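Local coordinates for spike protein S1 (Bat coronavirus HKU9, PDB 5GYQ) that probably attaches the virion to its host cell through this C-terminal, putative receptor-binding domain of the S1 subunit, at residues D15-Q18 with W22-Y25; L76-L79 with P84-F87. All coordinates share one frame; numbering follows the deposited sequence.

Contact 1. Residues D15-Q18 with W22-Y25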
ATOM      1  N   ASP A  15      -6.270 -10.651   2.113  1.00 39.69           N
ATOM      2  CA  ASP A  15      -5.129 -11.207   2.838  1.00 32.96           C
ATOM      3  C   ASP A  15      -3.827 -10.495   2.470  1.00 34.04           C
ATOM      4  O   ASP A  15      -3.023 -11.025   1.700  1.00 32.60           O
ATOM      5  CB  ASP A  15      -4.996 -12.708   2.567  1.00 39.94           C
ATOM      6  CG  ASP A  15      -3.923 -13.368   3.422  1.00 48.09           C
ATOM      7  OD1 ASP A  15      -3.533 -12.782   4.453  1.00 50.97           O
ATOM      8  OD2 ASP A  15      -3.475 -14.477   3.063  1.00 47.83           O
ATOM      9  N   PRO A  16      -3.613  -9.292   3.028  1.00 26.47           N
ATOM     10  CA  PRO A  16      -2.430  -8.477   2.734  1.00 24.13           C
ATOM     11  C   PRO A  16      -1.118  -9.186   3.054  1.00 21.59           C
ATOM     12  O   PRO A  16      -0.994  -9.806   4.112  1.00 20.91           O
ATOM     13  CB  PRO A  16      -2.616  -7.252   3.636  1.00 19.96           C
ATOM     14  CG  PRO A  16      -4.087  -7.180   3.868  1.00 24.72           C
ATOM     15  CD  PRO A  16      -4.534  -8.607   3.950  1.00 26.31           C
ATOM     16  N   PRO A  17      -0.139  -9.091   2.144  1.00 18.14           N
ATOM     17  CA  PRO A  17       1.146  -9.766   2.342  1.00 18.09           C
ATOM     18  C   PRO A  17       1.947  -9.147   3.481  1.00 15.65           C
ATOM     19  O   PRO A  17       1.660  -8.024   3.899  1.00 15.70           O
ATOM     20  CB  PRO A  17       1.857  -9.569   1.000  1.00 24.79           C
ATOM     21  CG  PRO A  17       1.250  -8.336   0.426  1.00 18.59           C
ATOM     22  CD  PRO A  17      -0.173  -8.300   0.901  1.00 13.18           C
ATOM     23  N   GLN A  18       2.924  -9.888   3.990  1.00 18.63           N
ATOM     24  CA  GLN A  18       3.854  -9.344   4.965  1.00 18.15           C
ATOM     25  C   GLN A  18       4.579  -8.168   4.322  1.00 16.75           C
ATOM     26  O   GLN A  18       4.833  -8.183   3.119  1.00 13.41           O
ATOM     27  CB  GLN A  18       4.846 -10.413   5.427  1.00 19.14           C
ATOM     28  CG  GLN A  18       4.196 -11.653   6.030  1.00 18.88           C
ATOM     29  CD  GLN A  18       3.517 -11.378   7.362  1.00 24.06           C
ATOM     30  OE1 GLN A  18       3.762 -10.354   8.001  1.00 20.96           O
ATOM     31  NE2 GLN A  18       2.656 -12.296   7.787  1.00 30.57           N
ATOM     32  N   TRP A  22       5.754  -6.842   0.281  1.00 11.99           N
ATOM     33  CA  TRP A  22       4.621  -6.023  -0.151  1.00 13.27           C
ATOM     34  C   TRP A  22       4.398  -6.131  -1.655  1.00 14.09           C
ATOM     35  O   TRP A  22       5.349  -6.341  -2.415  1.00 13.67           O
ATOM     36  CB  TRP A  22       4.831  -4.556   0.236  1.00  7.72           C
ATOM     37  CG  TRP A  22       6.049  -3.902  -0.380  1.00 12.61           C
ATOM     38  CD1 TRP A  22       7.315  -3.884   0.131  1.00 11.22           C
ATOM     39  CD2 TRP A  22       6.104  -3.158  -1.608  1.00 12.60           C
ATOM     40  NE1 TRP A  22       8.154  -3.182  -0.701  1.00 11.82           N
ATOM     41  CE2 TRP A  22       7.435  -2.726  -1.775  1.00 12.89           C
ATOM     42  CE3 TRP A  22       5.158  -2.814  -2.577  1.00 15.05           C
ATOM     43  CZ2 TRP A  22       7.845  -1.974  -2.874  1.00 11.94           C
ATOM     44  CZ3 TRP A  22       5.568  -2.065  -3.671  1.00 12.51           C
ATOM     45  CH2 TRP A  22       6.900  -1.653  -3.809  1.00 11.15           C
ATOM     46  N   ARG A  23       3.150  -5.983  -2.092  1.00 13.27           N
ATOM     47  CA  ARG A  23       2.854  -6.174  -3.513  1.00 19.08           C
ATOM     48  C   ARG A  23       2.392  -4.904  -4.216  1.00 20.27           C
ATOM     49  O   ARG A  23       1.670  -4.095  -3.649  1.00 16.87           O
ATOM     50  CB  ARG A  23       1.804  -7.271  -3.689  1.00 20.70           C
ATOM     51  CG  ARG A  23       2.395  -8.671  -3.727  1.00 30.74           C
ATOM     52  CD  ARG A  23       1.492  -9.668  -3.026  1.00 44.00           C
ATOM     53  NE  ARG A  23       1.244 -10.859  -3.831  1.00 59.67           N
ATOM     54  CZ  ARG A  23       0.757 -11.995  -3.341  1.00 63.59           C
ATOM     55  NH1 ARG A  23       0.481 -12.093  -2.047  1.00 53.91           N
ATOM     56  NH2 ARG A  23       0.556 -13.034  -4.140  1.00 59.39           N
ATOM     57  N   ARG A  24       2.815  -4.743  -5.465  1.00 17.80           N
ATOM     58  CA  ARG A  24       2.464  -3.564  -6.248  1.00 16.97           C
ATOM     59  C   ARG A  24       1.556  -3.914  -7.420  1.00 20.63           C
ATOM     60  O   ARG A  24       1.754  -4.925  -8.090  1.00 14.56           O
ATOM     61  CB  ARG A  24       3.730  -2.868  -6.757  1.00 19.43           C
ATOM     62  CG  ARG A  24       3.484  -1.807  -7.826  1.00 18.95           C
ATOM     63  CD  ARG A  24       4.659  -0.848  -7.920  1.00 20.57           C
ATOM     64  NE  ARG A  24       4.776  -0.034  -6.712  1.00 22.60           N
ATOM     65  CZ  ARG A  24       5.751   0.842  -6.488  1.00 24.19           C
ATOM     66  NH1 ARG A  24       6.708   1.024  -7.388  1.00 21.31           N
ATOM     67  NH2 ARG A  24       5.769   1.535  -5.357  1.00 21.56           N
ATOM     68  N   TYR A  25       0.556  -3.072  -7.653  1.00 16.77           N
ATOM     69  CA  TYR A  25      -0.313  -3.204  -8.815  1.00 21.10           C
ATOM     70  C   TYR A  25      -0.367  -1.875  -9.555  1.00 25.37           C
ATOM     71  O   TYR A  25      -0.696  -0.841  -8.973  1.00 24.34           O
ATOM     72  CB  TYR A  25      -1.716  -3.651  -8.399  1.00 19.34           C
ATOM     73  CG  TYR A  25      -1.721  -4.937  -7.603  1.00 26.70           C
ATOM     74  CD1 TYR A  25      -1.840  -6.167  -8.235  1.00 27.80           C
ATOM     75  CD2 TYR A  25      -1.591  -4.920  -6.219  1.00 24.24           C
ATOM     76  CE1 TYR A  25      -1.835  -7.346  -7.510  1.00 22.96           C
ATOM     77  CE2 TYR A  25      -1.585  -6.090  -5.488  1.00 22.15           C
ATOM     78  CZ  TYR A  25      -1.707  -7.300  -6.136  1.00 29.49           C
ATOM     79  OH  TYR A  25      -1.701  -8.466  -5.405  1.00 35.48           O
TER

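Contact 2. Residues L76-L79 with P84-F87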
ATOM      1  N   LEU A  76       2.594   1.997  11.651  1.00 12.71           N
ATOM      2  CA  LEU A  76       1.621   2.838  10.956  1.00 13.34           C
ATOM      3  C   LEU A  76       1.738   4.294  11.393  1.00 17.52           C
ATOM      4  O   LEU A  76       1.740   5.209  10.562  1.00 16.14           O
ATOM      5  CB  LEU A  76       0.196   2.332  11.196  1.00 14.23           C
ATOM      6  CG  LEU A  76      -0.903   3.135  10.497  1.00 21.28           C
ATOM      7  CD1 LEU A  76      -0.752   3.046   8.987  1.00 15.70           C
ATOM      8  CD2 LEU A  76      -2.281   2.666  10.933  1.00 20.04           C
ATOM      9  N   ASN A  77       1.833   4.500  12.705  1.00 13.92           N
ATOM     10  CA  ASN A  77       1.978   5.839  13.257  1.00 20.23           C
ATOM     11  C   ASN A  77       3.284   6.480  12.809  1.00 16.98           C
ATOM     12  O   ASN A  77       3.311   7.656  12.440  1.00 16.47           O
ATOM     13  CB  ASN A  77       1.896   5.803  14.782  1.00 20.79           C
ATOM     14  CG  ASN A  77       0.501   5.488  15.280  1.00 34.59           C
ATOM     15  OD1 ASN A  77      -0.491   5.802  14.619  1.00 33.40           O
ATOM     16  ND2 ASN A  77       0.414   4.861  16.447  1.00 30.54           N
ATOM     17  N   ASN A  78       4.366   5.707  12.828  1.00 15.60           N
ATOM     18  CA  ASN A  78       5.633   6.214  12.311  1.00 13.99           C
ATOM     19  C   ASN A  78       5.555   6.537  10.819  1.00 16.35           C
ATOM     20  O   ASN A  78       6.182   7.485  10.346  1.00 16.91           O
ATOM     21  CB  ASN A  78       6.755   5.211  12.570  1.00 14.06           C
ATOM     22  CG  ASN A  78       7.116   5.118  14.033  1.00 17.42           C
ATOM     23  OD1 ASN A  78       6.900   6.061  14.794  1.00 19.68           O
ATOM     24  ND2 ASN A  78       7.667   3.978  14.439  1.00 19.80           N
ATOM     25  N   LEU A  79       4.781   5.746  10.081  1.00 14.68           N
ATOM     26  CA  LEU A  79       4.603   5.965   8.648  1.00 19.68           C
ATOM     27  C   LEU A  79       3.892   7.289   8.399  1.00 22.32           C
ATOM     28  O   LEU A  79       4.308   8.079   7.549  1.00 22.16           O
ATOM     29  CB  LEU A  79       3.816   4.814   8.016  1.00 12.90           C
ATOM     30  CG  LEU A  79       3.603   4.880   6.503  1.00 23.79           C
ATOM     31  CD1 LEU A  79       4.931   4.823   5.769  1.00 17.71           C
ATOM     32  CD2 LEU A  79       2.687   3.760   6.038  1.00 20.35           C
ATOM     33  N   PRO A  84      11.538   7.424  11.186  1.00 15.53           N
ATOM     34  CA  PRO A  84      12.169   6.189  10.708  1.00 11.98           C
ATOM     35  C   PRO A  84      12.012   5.022  11.681  1.00 17.01           C
ATOM     36  O   PRO A  84      12.063   5.213  12.896  1.00 15.33           O
ATOM     37  CB  PRO A  84      13.645   6.581  10.565  1.00 12.63           C
ATOM     38  CG  PRO A  84      13.828   7.697  11.544  1.00 17.64           C
ATOM     39  CD  PRO A  84      12.530   8.459  11.531  1.00 16.26           C
ATOM     40  N   ASP A  85      11.801   3.826  11.141  1.00 15.29           N
ATOM     41  CA  ASP A  85      11.801   2.607  11.946  1.00 17.56           C
ATOM     42  C   ASP A  85      12.080   1.412  11.049  1.00 13.90           C
ATOM     43  O   ASP A  85      12.338   1.583   9.860  1.00 12.94           O
ATOM     44  CB  ASP A  85      10.477   2.435  12.705  1.00 16.22           C
ATOM     45  CG  ASP A  85       9.262   2.373  11.786  1.00 20.33           C
ATOM     46  OD1 ASP A  85       9.422   2.288  10.554  1.00 17.99           O
ATOM     47  OD2 ASP A  85       8.130   2.394  12.312  1.00 25.40           O
ATOM     48  N   THR A  86      12.031   0.209  11.612  1.00 12.32           N
ATOM     49  CA  THR A  86      12.378  -0.997  10.860  1.00 14.74           C
ATOM     50  C   THR A  86      11.516  -1.160   9.613  1.00 15.74           C
ATOM     51  O   THR A  86      11.996  -1.605   8.567  1.00 14.24           O
ATOM     52  CB  THR A  86      12.244  -2.264  11.725  1.00 18.49           C
ATOM     53  OG1 THR A  86      10.945  -2.301  12.325  1.00 16.96           O
ATOM     54  CG2 THR A  86      13.295  -2.278  12.820  1.00 18.69           C
ATOM     55  N   PHE A  87      10.248  -0.783   9.728  1.00 13.73           N
ATOM     56  CA  PHE A  87       9.315  -0.872   8.607  1.00 12.94           C
ATOM     57  C   PHE A  87       9.803  -0.049   7.420  1.00 10.36           C
ATOM     58  O   PHE A  87       9.960  -0.570   6.317  1.00 11.83           O
ATOM     59  CB  PHE A  87       7.918  -0.402   9.035  1.00 14.51           C
ATOM     60  CG  PHE A  87       6.848  -0.626   7.996  1.00 13.17           C
ATOM     61  CD1 PHE A  87       6.660   0.277   6.960  1.00 11.84           C
ATOM     62  CD2 PHE A  87       6.022  -1.733   8.064  1.00 13.25           C
ATOM     63  CE1 PHE A  87       5.680   0.073   6.003  1.00 13.71           C
ATOM     64  CE2 PHE A  87       5.036  -1.943   7.116  1.00 21.11           C
ATOM     65  CZ  PHE A  87       4.864  -1.039   6.081  1.00 17.47           C
TER

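Contact 1. Residues D15-Q18 with W22-Y25
Pro-17 and Arg-23 make the main apolar touch between 15-18 and 22-25. The pyrrolidine ring meets the aliphatic part of the arginine, with Pro-17 CG 3.7 Å from Arg-23 CD and Pro-17 CB 4.0 Å from the same methylene. A chain bent at chi2 (143°) and chi3 (131°) brings Arg-23 past the ring, where Pro-17 CB lies at the edge of the guanidinium, near its plane, 4.2 Å from Arg-23 NH1. Pro-17 CG also approaches the backbone, 4.1 Å from Trp-22 CA.

Polar pairing across the two segments is poor. Gln-18 O stands 3.3 Å from Trp-22 N, but the angle is too unfavourable for a hydrogen bond. The side-chain amide of Gln-18 turns elsewhere: OE1 accepts from Ala-114 N and NE2 donates to Pro-112 O. Within 22-25, Trp-22 CH2 sits 3.6 Å above the Arg-24 guanidinium plane, offset toward its rim, while Arg-24 NE forms a salt bridge with Asp-67.

Segment 15-18 lies in the loop from helix 10-14 to strand 23-27, an outermost strand of the five-stranded antiparallel sheet. Pro-17 and Arg-23 both rest on Val-12 of that helix, and their backbones bond to Arg-70 and Val-68 of neighbouring strand 63-71.

Contact 2. Residues L76-L79 with P84-F87
Asp-85 OD2 accepts a hydrogen bond from Asn-78 ND2 at 2.7 Å, with an N-H...O angle of 161°, so the bond is short and fairly straight. The acceptor lies almost in the amide plane of Asn-78, whereas the donor reaches OD2 on its anti side, 32° out of the carboxylate plane. The amide and carboxylate planes are 68° apart. Asn-78 holds CG anti to its carbonyl carbon, which carries the amide out from the helix toward Asp-85. Asn-78 CB also lies 3.1 Å from Asp-85 OD2.

The carboxylate does two jobs. Asp-85 is the N-cap of helix 86-90, and its OD1 accepts a hydrogen bond from the backbone N of Ser-88, as expected for a side-chain cap. One oxygen thus closes the start of the second helix while the other ties it to helix 73-81, and both bonds together should restrict rotation of the carboxylate.

Beneath this surface bond, Leu-79 CD2 and Phe-87 CE1 stay 4.7 Å apart, too far to count as a contact, yet both side chains pack on Ile-71 of strand 63-71. Thr-86 touches an N-acetylglucosamine of the glycan, and Asp-85 packs against His-75.

Contact 1 closes before contact 2 opens along the chain, and the two lie about 17 Å apart between centres, with nearest atoms about 7 Å apart and no direct touch. Strand 63-71 of the five-stranded antiparallel sheet is their common element: 15-18 and 22-25 bond to its backbone through Pro-17, Arg-23 and Tyr-25, whereas Leu-76, Leu-79 and Phe-87 of contact 2 pack on its Ile-71. Tyr-113 is a second shared neighbour, touched by Gln-18 and by Phe-87. Contact 1 lies nearer the centre of the chain; contact 2 is a surface contact beside the glycan. Both belong to the S1 C-terminal, putative receptor-binding domain, where a loop and edge strand (contact 1) and two short helices (contact 2) meet the same strand.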